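Local coordinates for PBP domain-containing protein (Vibrio parahaemolyticus, PDB 3MUQ), which is of unknown function but, as a periplasmic-binding-protein-like protein with a signal peptide, probably captures a small ligand between two lobes, at residues M82-V87 and N196-I201; R8-T13 and D56-H61; D94-K99 and K109-K114. All coordinates share one frame; numbering follows the deposited sequence.

Contact 1 of 3, residues M82-V87 and N196-I201; sequences MYNDFV and NPYQVI
N84 and N196 form a hydrogen-bonded pair in an antiparallel junction of strands 78-90 and 195-203, whose segments run at 163° to each other. In a periplasmic-binding-protein fold such a pair is consistent with the chain crossings that connect the two lobes. N84 O accepts from N196 N at 2.7 Å, N84 N donates to N196 O at 3.0 Å, and further along Y198 N donates to M82 O at 2.9 Å.

The closely packed part lies at M82 and Y198. Selenomethionine M82 has its CG between the backbone N and the carbonyl carbon (chi1 73°), which sends the chain alongside Y198, with M82 CG 3.9 Å from Y198 CD1. The chain carries on extended, setting SE above one ring face, and the chi3 bend turns CE over that face toward the rim; M82 SE stands 4.7 Å from the centroid of the Y198 ring in a distant Met-aromatic contact. On the face of the sheet carrying Y83 and P197, Y83 CD1 meets P197 CB at 3.8 Å; the Y83 hydroxyl is bonded to K80 N of the second subunit.

The phenol end of Y198 is looser and hydrated. The N84 amide is turned 75° from the Y198 ring, and one water joins them: N84 ND2 donates to it at 2.8 Å, while the same water lies in the ring plane at its edge, 3.2 Å from Y198 OH.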
HETATM    1  N   MSE A  82      -2.403   0.664  -4.314  1.00 16.66           N
HETATM    2  CA  MSE A  82      -2.574   1.959  -3.689  1.00 18.47           C
HETATM    3  C   MSE A  82      -4.053   2.336  -3.728  1.00 18.91           C
HETATM    4  O   MSE A  82      -4.802   1.839  -4.577  1.00 18.68           O
HETATM    5  CB  MSE A  82      -1.729   3.007  -4.430  1.00 21.68           C
HETATM    6  CG  MSE A  82      -2.303   3.396  -5.791  1.00 33.25           C
HETATM    7 SE   MSE A  82      -1.220   4.675  -6.826  0.76 36.80          SE
HETATM    8  CE  MSE A  82      -0.430   3.400  -8.029  1.00 26.17           C
ATOM      9  N   TYR A  83      -4.478   3.189  -2.797  1.00 19.93           N
ATOM     10  CA  TYR A  83      -5.834   3.723  -2.823  1.00 19.02           C
ATOM     11  C   TYR A  83      -5.782   5.230  -3.017  1.00 20.01           C
ATOM     12  O   TYR A  83      -5.532   5.963  -2.066  1.00 25.44           O
ATOM     13  CB  TYR A  83      -6.574   3.398  -1.520  1.00 12.62           C
ATOM     14  CG  TYR A  83      -6.788   1.920  -1.272  1.00 17.04           C
ATOM     15  CD1 TYR A  83      -7.983   1.304  -1.624  1.00 19.95           C
ATOM     16  CD2 TYR A  83      -5.786   1.134  -0.698  1.00 14.70           C
ATOM     17  CE1 TYR A  83      -8.182  -0.048  -1.413  1.00 21.89           C
ATOM     18  CE2 TYR A  83      -5.983  -0.208  -0.480  1.00 15.35           C
ATOM     19  CZ  TYR A  83      -7.181  -0.796  -0.837  1.00 20.78           C
ATOM     20  OH  TYR A  83      -7.371  -2.142  -0.615  1.00 18.21           O
ATOM     21  N   ASN A  84      -6.006   5.692  -4.243  1.00 20.76           N
ATOM     22  CA  ASN A  84      -6.072   7.134  -4.531  1.00 20.60           C
ATOM     23  C   ASN A  84      -7.384   7.761  -4.064  1.00 21.53           C
ATOM     24  O   ASN A  84      -8.455   7.404  -4.553  1.00 24.20           O
ATOM     25  CB  ASN A  84      -5.888   7.389  -6.029  1.00 25.44           C
ATOM     26  CG  ASN A  84      -4.445   7.541  -6.412  1.00 35.19           C
ATOM     27  OD1 ASN A  84      -3.568   7.669  -5.550  1.00 35.94           O
ATOM     28  ND2 ASN A  84      -4.181   7.552  -7.714  1.00 45.42           N
ATOM     29  N   ASP A  85      -7.284   8.720  -3.147  1.00 17.99           N
ATOM     30  CA  ASP A  85      -8.428   9.243  -2.403  1.00 21.09           C
ATOM     31  C   ASP A  85      -8.353  10.778  -2.431  1.00 24.91           C
ATOM     32  O   ASP A  85      -7.566  11.384  -1.705  1.00 22.05           O
ATOM     33  CB  ASP A  85      -8.347   8.696  -0.968  1.00 16.20           C
ATOM     34  CG  ASP A  85      -9.447   9.209  -0.057  1.00 24.02           C
ATOM     35  OD1 ASP A  85     -10.511   9.649  -0.549  1.00 25.17           O
ATOM     36  OD2 ASP A  85      -9.239   9.143   1.180  1.00 22.57           O
ATOM     37  N   PHE A  86      -9.165  11.403  -3.279  1.00 20.60           N
ATOM     38  CA  PHE A  86      -9.088  12.848  -3.489  1.00 20.41           C
ATOM     39  C   PHE A  86     -10.329  13.562  -2.966  1.00 19.46           C
ATOM     40  O   PHE A  86     -11.431  13.010  -3.003  1.00 16.59           O
ATOM     41  CB  PHE A  86      -8.876  13.172  -4.971  1.00 18.86           C
ATOM     42  CG  PHE A  86      -7.534  12.752  -5.492  1.00 17.16           C
ATOM     43  CD1 PHE A  86      -6.422  13.567  -5.319  1.00 23.32           C
ATOM     44  CD2 PHE A  86      -7.381  11.536  -6.146  1.00 19.45           C
ATOM     45  CE1 PHE A  86      -5.177  13.184  -5.783  1.00 21.35           C
ATOM     46  CE2 PHE A  86      -6.128  11.134  -6.619  1.00 21.15           C
ATOM     47  CZ  PHE A  86      -5.024  11.962  -6.434  1.00 23.49           C
ATOM     48  N   VAL A  87     -10.148  14.782  -2.465  1.00 12.89           N
ATOM     49  CA  VAL A  87     -11.272  15.584  -1.990  1.00 17.96           C
ATOM     50  C   VAL A  87     -11.162  17.005  -2.525  1.00 17.26           C
ATOM     51  O   VAL A  87     -10.070  17.456  -2.868  1.00 17.23           O
ATOM     52  CB  VAL A  87     -11.348  15.630  -0.446  1.00 18.91           C
ATOM     53  CG1 VAL A  87     -11.485  14.210   0.134  1.00 16.51           C
ATOM     54  CG2 VAL A  87     -10.126  16.346   0.134  1.00 14.94           C
ATOM     55  N   ASN A 196      -9.956   5.809  -6.214  1.00 25.04           N
ATOM     56  CA  ASN A 196      -9.506   4.771  -7.126  1.00 26.03           C
ATOM     57  C   ASN A 196      -8.518   3.808  -6.497  1.00 16.77           C
ATOM     58  O   ASN A 196      -7.339   4.119  -6.360  1.00 21.98           O
ATOM     59  CB  ASN A 196      -8.889   5.386  -8.378  1.00 36.95           C
ATOM     60  CG  ASN A 196      -9.930   5.970  -9.297  1.00 48.95           C
ATOM     61  OD1 ASN A 196     -10.631   5.237 -10.003  1.00 54.42           O
ATOM     62  ND2 ASN A 196     -10.056   7.296  -9.283  1.00 44.73           N
ATOM     63  N   PRO A 197      -9.004   2.623  -6.130  1.00 16.75           N
ATOM     64  CA  PRO A 197      -8.143   1.512  -5.719  1.00 19.23           C
ATOM     65  C   PRO A 197      -7.485   0.900  -6.964  1.00 24.31           C
ATOM     66  O   PRO A 197      -8.192   0.585  -7.929  1.00 19.75           O
ATOM     67  CB  PRO A 197      -9.137   0.495  -5.145  1.00 21.76           C
ATOM     68  CG  PRO A 197     -10.532   1.069  -5.383  1.00 26.83           C
ATOM     69  CD  PRO A 197     -10.398   2.200  -6.338  1.00 19.57           C
ATOM     70  N   TYR A 198      -6.167   0.741  -6.937  1.00 16.46           N
ATOM     71  CA  TYR A 198      -5.430   0.131  -8.038  1.00 16.96           C
ATOM     72  C   TYR A 198      -5.060  -1.300  -7.724  1.00 21.58           C
ATOM     73  O   TYR A 198      -4.601  -1.597  -6.626  1.00 19.55           O
ATOM     74  CB  TYR A 198      -4.133   0.894  -8.304  1.00 16.17           C
ATOM     75  CG  TYR A 198      -4.334   2.148  -9.112  1.00 23.84           C
ATOM     76  CD1 TYR A 198      -5.005   3.233  -8.575  1.00 24.79           C
ATOM     77  CD2 TYR A 198      -3.862   2.246 -10.418  1.00 26.30           C
ATOM     78  CE1 TYR A 198      -5.211   4.379  -9.308  1.00 31.38           C
ATOM     79  CE2 TYR A 198      -4.057   3.395 -11.158  1.00 28.80           C
ATOM     80  CZ  TYR A 198      -4.731   4.459 -10.595  1.00 36.77           C
ATOM     81  OH  TYR A 198      -4.938   5.610 -11.312  1.00 47.88           O
ATOM     82  N   GLN A 199      -5.233  -2.187  -8.698  1.00 15.02           N
ATOM     83  CA  GLN A 199      -4.743  -3.548  -8.555  1.00 17.35           C
ATOM     84  C   GLN A 199      -3.799  -3.931  -9.680  1.00 19.20           C
ATOM     85  O   GLN A 199      -3.965  -3.519 -10.839  1.00 17.76           O
ATOM     86  CB  GLN A 199      -5.888  -4.564  -8.541  1.00 20.67           C
ATOM     87  CG  GLN A 199      -6.690  -4.607  -7.274  1.00 24.54           C
ATOM     88  CD  GLN A 199      -7.391  -5.938  -7.100  1.00 25.09           C
ATOM     89  OE1 GLN A 199      -6.902  -6.824  -6.399  1.00 23.59           O
ATOM     90  NE2 GLN A 199      -8.536  -6.088  -7.744  1.00 26.56           N
ATOM     91  N   VAL A 200      -2.828  -4.756  -9.329  1.00 14.45           N
ATOM     92  CA  VAL A 200      -1.987  -5.400 -10.313  1.00 17.83           C
ATOM     93  C   VAL A 200      -2.305  -6.884 -10.202  1.00 17.85           C
ATOM     94  O   VAL A 200      -2.334  -7.451  -9.092  1.00 14.01           O
ATOM     95  CB  VAL A 200      -0.483  -5.109 -10.054  1.00 13.50           C
ATOM     96  CG1 VAL A 200      -0.129  -5.411  -8.614  1.00 18.72           C
ATOM     97  CG2 VAL A 200       0.397  -5.934 -10.996  1.00 18.11           C
ATOM     98  N   ILE A 201      -2.587  -7.502 -11.347  1.00 11.85           N
ATOM     99  CA  ILE A 201      -3.008  -8.898 -11.379  1.00 12.04           C
ATOM    100  C   ILE A 201      -2.259  -9.671 -12.457  1.00 15.83           C
ATOM    101  O   ILE A 201      -2.176  -9.239 -13.613  1.00 15.48           O
ATOM    102  CB  ILE A 201      -4.522  -9.000 -11.657  1.00 15.18           C
ATOM    103  CG1 ILE A 201      -5.282  -8.040 -10.738  1.00 14.09           C
ATOM    104  CG2 ILE A 201      -5.014 -10.450 -11.502  1.00 12.29           C
ATOM    105  CD1 ILE A 201      -6.777  -7.937 -11.051  1.00 15.17           C
TER
HETATM  106  O   HOH W   1      -6.254   7.975  -9.584  1.00 29.54           O

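Contact 2 of 3, residues R8-T13 and D56-H61; sequences RLATTT and DLVMTH
R8 and D56 meet at one end of a parallel strand pair, 6-12 beside 57-60, which belongs to the alternating beta-alpha core of this lobe; the segment axes are nearly parallel. R8 NH1 forms a salt bridge with D56 OD2 at 2.8 Å, yet the guanidinium and carboxylate planes stand 88° apart, so the two groups are not laid flat against each other. The same oxygen takes the backbone N-H of R8 almost straight (R8 N to D56 OD2 2.8 Å, 177°), approached from the anti side. D56 OD1 is bonded to N212 N, and R8 NE to D54 O.

Farther along, A10 N donates to L57 O at 3.1 Å and M59 N to A10 O at 2.9 Å. On the face shared with L57 and M59, L9, with its CG swung anti to the backbone N (chi1 172°), lays CD1 between them, 3.8 Å from L57 CG and 3.9 Å from M59 CB. T11 has OG1 likewise opposite its N, which aims the hydroxyl across the strand gap to donate to M59 O at 2.6 Å, tilted from the carbonyl plane. At the far end T12, the N-cap of helix 13-18, shares a hydrogen bond between its OG1 and T15 OG1 and touches the edge of the H61 ring, T12 OG1 to H61 CE1 being 3.4 Å.

Buried D56 thus has main-chain N-H donors on both oxygens besides the arginine, a setting that would probably stabilise its negative charge and hold the carboxylate against rotation.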
ATOM      1  N   ARG A   8       5.423  -7.869 -20.321  1.00 16.11           N
ATOM      2  CA  ARG A   8       4.414  -7.040 -20.954  1.00 14.55           C
ATOM      3  C   ARG A   8       3.308  -6.716 -19.953  1.00 15.27           C
ATOM      4  O   ARG A   8       2.699  -7.624 -19.381  1.00 16.46           O
ATOM      5  CB  ARG A   8       3.848  -7.752 -22.191  1.00 21.89           C
ATOM      6  CG  ARG A   8       4.904  -8.095 -23.225  1.00 31.93           C
ATOM      7  CD  ARG A   8       4.302  -8.770 -24.453  1.00 52.38           C
ATOM      8  NE  ARG A   8       3.763 -10.093 -24.160  1.00 55.72           N
ATOM      9  CZ  ARG A   8       4.366 -10.991 -23.389  1.00 50.37           C
ATOM     10  NH1 ARG A   8       5.548 -10.711 -22.844  1.00 49.31           N
ATOM     11  NH2 ARG A   8       3.783 -12.167 -23.163  1.00 35.86           N
ATOM     12  N   LEU A   9       3.064  -5.420 -19.760  1.00 16.88           N
ATOM     13  CA  LEU A   9       2.050  -4.913 -18.840  1.00 12.18           C
ATOM     14  C   LEU A   9       0.937  -4.227 -19.611  1.00 18.57           C
ATOM     15  O   LEU A   9       1.195  -3.292 -20.368  1.00 18.10           O
ATOM     16  CB  LEU A   9       2.673  -3.873 -17.887  1.00 11.65           C
ATOM     17  CG  LEU A   9       1.685  -3.107 -16.999  1.00 14.41           C
ATOM     18  CD1 LEU A   9       0.987  -4.059 -15.989  1.00 12.01           C
ATOM     19  CD2 LEU A   9       2.369  -1.941 -16.281  1.00 15.16           C
ATOM     20  N   ALA A  10      -0.299  -4.684 -19.428  1.00 16.50           N
ATOM     21  CA  ALA A  10      -1.449  -3.936 -19.937  1.00 17.66           C
ATOM     22  C   ALA A  10      -1.942  -3.014 -18.833  1.00 16.75           C
ATOM     23  O   ALA A  10      -2.115  -3.443 -17.682  1.00 17.34           O
ATOM     24  CB  ALA A  10      -2.588  -4.882 -20.401  1.00 10.95           C
ATOM     25  N   THR A  11      -2.156  -1.744 -19.160  1.00 18.96           N
ATOM     26  CA  THR A  11      -2.754  -0.831 -18.182  1.00 23.46           C
ATOM     27  C   THR A  11      -3.673   0.165 -18.875  1.00 21.84           C
ATOM     28  O   THR A  11      -3.869   0.091 -20.087  1.00 23.56           O
ATOM     29  CB  THR A  11      -1.671  -0.066 -17.369  1.00 24.08           C
ATOM     30  OG1 THR A  11      -2.262   0.534 -16.204  1.00 18.10           O
ATOM     31  CG2 THR A  11      -1.005   1.001 -18.232  1.00 23.62           C
ATOM     32  N   THR A  12      -4.229   1.102 -18.112  1.00 15.67           N
ATOM     33  CA  THR A  12      -5.123   2.097 -18.697  1.00 22.08           C
ATOM     34  C   THR A  12      -4.398   3.315 -19.280  1.00 23.08           C
ATOM     35  O   THR A  12      -3.278   3.644 -18.896  1.00 21.10           O
ATOM     36  CB  THR A  12      -6.147   2.627 -17.678  1.00 26.00           C
ATOM     37  OG1 THR A  12      -5.508   3.562 -16.802  1.00 28.28           O
ATOM     38  CG2 THR A  12      -6.763   1.480 -16.870  1.00 27.71           C
ATOM     39  N   THR A  13      -5.071   3.984 -20.208  1.00 32.32           N
ATOM     40  CA  THR A  13      -4.575   5.226 -20.785  1.00 32.56           C
ATOM     41  C   THR A  13      -4.353   6.267 -19.693  1.00 27.72           C
ATOM     42  O   THR A  13      -3.327   6.932 -19.685  1.00 32.02           O
ATOM     43  CB  THR A  13      -5.557   5.774 -21.839  1.00 34.37           C
ATOM     44  OG1 THR A  13      -5.934   4.714 -22.729  1.00 37.37           O
ATOM     45  CG2 THR A  13      -4.907   6.887 -22.640  1.00 39.99           C
ATOM     46  N   ASP A  56       1.541 -10.249 -19.801  1.00 14.54           N
ATOM     47  CA  ASP A  56       1.904 -11.075 -18.644  1.00 10.61           C
ATOM     48  C   ASP A  56       1.201 -10.686 -17.357  1.00 14.97           C
ATOM     49  O   ASP A  56       1.067 -11.514 -16.453  1.00 15.27           O
ATOM     50  CB  ASP A  56       3.410 -11.044 -18.424  1.00 12.20           C
ATOM     51  CG  ASP A  56       4.179 -11.424 -19.673  1.00 17.95           C
ATOM     52  OD1 ASP A  56       3.896 -12.503 -20.232  1.00 17.92           O
ATOM     53  OD2 ASP A  56       5.063 -10.651 -20.090  1.00 21.88           O
ATOM     54  N   LEU A  57       0.796  -9.423 -17.259  1.00 13.84           N
ATOM     55  CA  LEU A  57       0.019  -8.966 -16.113  1.00 15.23           C
ATOM     56  C   LEU A  57      -0.705  -7.667 -16.445  1.00 17.01           C
ATOM     57  O   LEU A  57      -0.403  -7.017 -17.451  1.00 16.55           O
ATOM     58  CB  LEU A  57       0.902  -8.811 -14.863  1.00 13.12           C
ATOM     59  CG  LEU A  57       1.787  -7.560 -14.712  1.00 14.94           C
ATOM     60  CD1 LEU A  57       2.411  -7.518 -13.309  1.00 15.66           C
ATOM     61  CD2 LEU A  57       2.876  -7.498 -15.794  1.00  8.38           C
ATOM     62  N   VAL A  58      -1.660  -7.291 -15.597  1.00 18.57           N
ATOM     63  CA  VAL A  58      -2.450  -6.091 -15.820  1.00 11.31           C
ATOM     64  C   VAL A  58      -2.470  -5.179 -14.595  1.00 14.98           C
ATOM     65  O   VAL A  58      -2.343  -5.633 -13.451  1.00 15.13           O
ATOM     66  CB  VAL A  58      -3.923  -6.416 -16.194  1.00 21.28           C
ATOM     67  CG1 VAL A  58      -4.006  -7.282 -17.457  1.00 16.82           C
ATOM     68  CG2 VAL A  58      -4.610  -7.092 -15.032  1.00 24.13           C
HETATM   69  N   MSE A  59      -2.631  -3.887 -14.843  1.00 15.54           N
HETATM   70  CA  MSE A  59      -2.765  -2.915 -13.767  1.00 15.24           C
HETATM   71  C   MSE A  59      -3.928  -1.999 -14.092  1.00 17.64           C
HETATM   72  O   MSE A  59      -3.853  -1.230 -15.041  1.00 19.43           O
HETATM   73  CB  MSE A  59      -1.484  -2.097 -13.635  1.00 14.23           C
HETATM   74  CG  MSE A  59      -1.549  -0.994 -12.571  1.00 14.52           C
HETATM   75 SE   MSE A  59       0.069   0.108 -12.554  0.59 25.62          SE
HETATM   76  CE  MSE A  59       1.383  -1.295 -12.126  1.00 20.43           C
ATOM     77  N   THR A  60      -5.010  -2.100 -13.330  1.00 13.62           N
ATOM     78  CA  THR A  60      -6.180  -1.271 -13.559  1.00 13.06           C
ATOM     79  C   THR A  60      -6.709  -0.736 -12.219  1.00 19.35           C
ATOM     80  O   THR A  60      -6.189  -1.073 -11.147  1.00 20.28           O
ATOM     81  CB  THR A  60      -7.302  -2.052 -14.293  1.00 32.84           C
ATOM     82  OG1 THR A  60      -7.626  -3.232 -13.552  1.00 25.60           O
ATOM     83  CG2 THR A  60      -6.855  -2.469 -15.684  1.00 29.95           C
ATOM     84  N   HIS A  61      -7.734   0.102 -12.285  1.00 17.39           N
ATOM     85  CA  HIS A  61      -8.351   0.645 -11.085  1.00 19.16           C
ATOM     86  C   HIS A  61      -9.869   0.536 -11.202  1.00 22.00           C
ATOM     87  O   HIS A  61     -10.579   1.542 -11.135  1.00 26.70           O
ATOM     88  CB  HIS A  61      -7.897   2.093 -10.860  1.00 19.08           C
ATOM     89  CG  HIS A  61      -8.022   2.963 -12.076  1.00 29.25           C
ATOM     90  ND1 HIS A  61      -7.035   3.051 -13.032  1.00 32.95           N
ATOM     91  CD2 HIS A  61      -9.019   3.782 -12.488  1.00 28.53           C
ATOM     92  CE1 HIS A  61      -7.416   3.885 -13.984  1.00 30.68           C
ATOM     93  NE2 HIS A  61      -8.616   4.343 -13.678  1.00 30.28           N
TER

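Contact 3 of 3, residues D94-K99 and K109-K114; sequences DPAKIK and KEIANK
A type I beta turn, D94 to K97, leans on the C-terminal part of helix 104-113, with A96 and I98 facing I111 and A96 reached by K114. The apolar part is modest: I98 CG2 lies 3.9 Å from I111 CG1, the two side chains crossing at a slant, while A96 CB stays 4.4 Å from I111 CG1. I98 also packs on L187 and F188, so the loop is wedged between this helix and strand 185-188.

The turn is closed by K97 N donating to D94 O at 2.8 Å. D94 then reinforces the loop from within: its OD1 accepts I98 N at 3.0 Å, on the syn side and 15° out of the carboxylate plane, and is also bonded to Y167 OH, which also bonds A96 N. The element is a loop-and-helix connection on the periphery of the fold, following strand 78-90, and the Y167 side chain packs on both P95 of the turn and I111 of the helix.

The polar contacts are a weak bond and a close approach of acceptors. K114 NZ, reaching toward the turn, makes a weak hydrogen bond to A96 O at 3.1 Å and lies 3.7 Å from K97 CG. E110 leaves its helix with CG opposite the backbone N (chi1 -163°), which brings its carboxylate to the turn's carbonyls: E110 OE1 sits 2.8 Å from K97 O, acceptor against acceptor. E110 OE2 lies near D101 OD2; the close carbonyls and D101 would tend to raise the pKa of E110, while the K114 ammonium, its NZ 4.3 Å from E110 OE1, would partly offset this.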
ATOM      1  N   ASP A  94     -18.039  28.617   0.896  1.00 22.63           N
ATOM      2  CA  ASP A  94     -18.388  27.988  -0.381  1.00 24.01           C
ATOM      3  C   ASP A  94     -19.078  28.934  -1.372  1.00 25.04           C
ATOM      4  O   ASP A  94     -20.213  28.697  -1.789  1.00 22.31           O
ATOM      5  CB  ASP A  94     -19.287  26.788  -0.116  1.00 21.78           C
ATOM      6  CG  ASP A  94     -19.608  25.997  -1.364  1.00 23.69           C
ATOM      7  OD1 ASP A  94     -18.869  26.087  -2.372  1.00 25.89           O
ATOM      8  OD2 ASP A  94     -20.613  25.262  -1.326  1.00 26.88           O
ATOM      9  N   PRO A  95     -18.372  29.984  -1.786  1.00 28.29           N
ATOM     10  CA  PRO A  95     -18.965  31.038  -2.614  1.00 33.43           C
ATOM     11  C   PRO A  95     -19.409  30.559  -3.994  1.00 35.06           C
ATOM     12  O   PRO A  95     -20.278  31.203  -4.586  1.00 39.08           O
ATOM     13  CB  PRO A  95     -17.834  32.067  -2.734  1.00 30.48           C
ATOM     14  CG  PRO A  95     -16.591  31.272  -2.535  1.00 29.76           C
ATOM     15  CD  PRO A  95     -16.947  30.234  -1.511  1.00 30.56           C
ATOM     16  N   ALA A  96     -18.840  29.469  -4.504  1.00 25.25           N
ATOM     17  CA  ALA A  96     -19.310  28.926  -5.782  1.00 24.51           C
ATOM     18  C   ALA A  96     -20.501  27.988  -5.607  1.00 27.97           C
ATOM     19  O   ALA A  96     -21.041  27.464  -6.585  1.00 26.89           O
ATOM     20  CB  ALA A  96     -18.177  28.212  -6.536  1.00 23.22           C
ATOM     21  N   LYS A  97     -20.894  27.766  -4.357  1.00 29.00           N
ATOM     22  CA  LYS A  97     -21.993  26.862  -4.046  1.00 35.66           C
ATOM     23  C   LYS A  97     -21.816  25.479  -4.692  1.00 36.01           C
ATOM     24  O   LYS A  97     -22.716  24.980  -5.369  1.00 34.77           O
ATOM     25  CB  LYS A  97     -23.345  27.472  -4.459  1.00 44.02           C
ATOM     26  CG  LYS A  97     -23.607  28.894  -3.946  1.00 52.50           C
ATOM     27  CD  LYS A  97     -23.414  28.989  -2.441  1.00 63.95           C
ATOM     28  CE  LYS A  97     -23.421  30.436  -1.956  1.00 70.70           C
ATOM     29  NZ  LYS A  97     -22.970  30.539  -0.533  1.00 71.09           N
ATOM     30  N   ILE A  98     -20.663  24.851  -4.479  1.00 25.64           N
ATOM     31  CA  ILE A  98     -20.444  23.511  -5.022  1.00 21.66           C
ATOM     32  C   ILE A  98     -20.793  22.417  -4.020  1.00 26.38           C
ATOM     33  O   ILE A  98     -20.881  21.241  -4.385  1.00 28.05           O
ATOM     34  CB  ILE A  98     -18.972  23.282  -5.406  1.00 26.52           C
ATOM     35  CG1 ILE A  98     -18.117  23.188  -4.137  1.00 21.55           C
ATOM     36  CG2 ILE A  98     -18.499  24.362  -6.353  1.00 33.87           C
ATOM     37  CD1 ILE A  98     -16.995  22.215  -4.223  1.00 23.49           C
ATOM     38  N   LYS A  99     -20.964  22.812  -2.761  1.00 27.49           N
ATOM     39  CA  LYS A  99     -21.129  21.891  -1.634  1.00 37.26           C
ATOM     40  C   LYS A  99     -22.132  20.754  -1.870  1.00 40.04           C
ATOM     41  O   LYS A  99     -21.947  19.639  -1.374  1.00 43.39           O
ATOM     42  CB  LYS A  99     -21.514  22.679  -0.377  1.00 44.62           C
ATOM     43  CG  LYS A  99     -21.266  21.962   0.935  1.00 53.37           C
ATOM     44  CD  LYS A  99     -21.722  22.818   2.109  1.00 59.66           C
ATOM     45  CE  LYS A  99     -21.649  22.060   3.434  1.00 68.15           C
ATOM     46  NZ  LYS A  99     -20.256  21.832   3.920  1.00 70.37           N
ATOM     47  N   LYS A 109     -17.024  22.551 -13.389  1.00 21.90           N
ATOM     48  CA  LYS A 109     -17.720  23.464 -14.287  1.00 29.01           C
ATOM     49  C   LYS A 109     -18.227  24.696 -13.543  1.00 28.03           C
ATOM     50  O   LYS A 109     -18.097  25.818 -14.028  1.00 26.68           O
ATOM     51  CB  LYS A 109     -18.887  22.749 -14.970  1.00 35.60           C
ATOM     52  CG  LYS A 109     -18.459  21.716 -15.986  1.00 43.64           C
ATOM     53  CD  LYS A 109     -19.608  20.816 -16.412  1.00 48.16           C
ATOM     54  CE  LYS A 109     -19.097  19.668 -17.270  1.00 53.28           C
ATOM     55  NZ  LYS A 109     -20.158  18.673 -17.583  1.00 60.89           N
ATOM     56  N   GLU A 110     -18.802  24.466 -12.364  1.00 24.95           N
ATOM     57  CA  GLU A 110     -19.375  25.520 -11.539  1.00 21.38           C
ATOM     58  C   GLU A 110     -18.288  26.496 -11.066  1.00 23.88           C
ATOM     59  O   GLU A 110     -18.464  27.712 -11.093  1.00 24.14           O
ATOM     60  CB  GLU A 110     -20.078  24.874 -10.342  1.00 28.00           C
ATOM     61  CG  GLU A 110     -21.069  25.740  -9.587  1.00 46.45           C
ATOM     62  CD  GLU A 110     -22.270  24.933  -9.095  1.00 68.36           C
ATOM     63  OE1 GLU A 110     -22.925  25.362  -8.114  1.00 74.29           O
ATOM     64  OE2 GLU A 110     -22.561  23.870  -9.695  1.00 73.57           O
ATOM     65  N   ILE A 111     -17.164  25.955 -10.612  1.00 21.13           N
ATOM     66  CA  ILE A 111     -16.039  26.783 -10.187  1.00 19.82           C
ATOM     67  C   ILE A 111     -15.564  27.669 -11.345  1.00 24.67           C
ATOM     68  O   ILE A 111     -15.350  28.886 -11.189  1.00 24.24           O
ATOM     69  CB  ILE A 111     -14.883  25.906  -9.661  1.00 18.23           C
ATOM     70  CG1 ILE A 111     -15.234  25.386  -8.253  1.00 22.47           C
ATOM     71  CG2 ILE A 111     -13.576  26.683  -9.659  1.00 18.72           C
ATOM     72  CD1 ILE A 111     -14.165  24.494  -7.614  1.00 20.73           C
ATOM     73  N   ALA A 112     -15.427  27.067 -12.524  1.00 20.76           N
ATOM     74  CA  ALA A 112     -14.984  27.828 -13.687  1.00 23.36           C
ATOM     75  C   ALA A 112     -16.012  28.884 -14.091  1.00 26.48           C
ATOM     76  O   ALA A 112     -15.660  30.035 -14.328  1.00 26.09           O
ATOM     77  CB  ALA A 112     -14.676  26.910 -14.844  1.00 20.48           C
ATOM     78  N   ASN A 113     -17.286  28.502 -14.148  1.00 26.85           N
ATOM     79  CA  ASN A 113     -18.309  29.442 -14.621  1.00 31.17           C
ATOM     80  C   ASN A 113     -18.586  30.591 -13.652  1.00 26.66           C
ATOM     81  O   ASN A 113     -19.031  31.662 -14.060  1.00 25.18           O
ATOM     82  CB  ASN A 113     -19.597  28.718 -15.028  1.00 40.38           C
ATOM     83  CG  ASN A 113     -19.391  27.783 -16.223  1.00 53.65           C
ATOM     84  OD1 ASN A 113     -18.626  28.085 -17.142  1.00 56.72           O
ATOM     85  ND2 ASN A 113     -20.078  26.643 -16.212  1.00 57.02           N
ATOM     86  N   LYS A 114     -18.292  30.386 -12.374  1.00 21.04           N
ATOM     87  CA  LYS A 114     -18.440  31.461 -11.409  1.00 24.76           C
ATOM     88  C   LYS A 114     -17.124  32.219 -11.242  1.00 22.75           C
ATOM     89  O   LYS A 114     -17.040  33.208 -10.501  1.00 20.14           O
ATOM     90  CB  LYS A 114     -18.955  30.935 -10.069  1.00 35.33           C
ATOM     91  CG  LYS A 114     -20.279  30.193 -10.174  1.00 40.44           C
ATOM     92  CD  LYS A 114     -21.182  30.534  -9.008  1.00 48.22           C
ATOM     93  CE  LYS A 114     -22.333  29.555  -8.899  1.00 52.58           C
ATOM     94  NZ  LYS A 114     -22.970  29.640  -7.558  1.00 53.14           N
TER

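How the contacts relate
Contacts 1 and 2 are continuous parts of one mixed sheet, their centres 14 Å apart: strand 195-203 pairs with strand 57-60 on one side, where I201 N lies 2.8 Å from V58 O and Q199 N 2.9 Å from T60 O, both probable hydrogen bonds. H61 of contact 2 also packs against N196 and P197. Contact 3 stands apart, its centre about 27 Å from contact 1 and 36 Å from contact 2, on the far side of the chain's centre from contact 2. Along the chain contact 2 closes first; contact 3 then falls between the two strands of contact 1. This order is consistent with two lobes joined through strands 78-90 and 195-203.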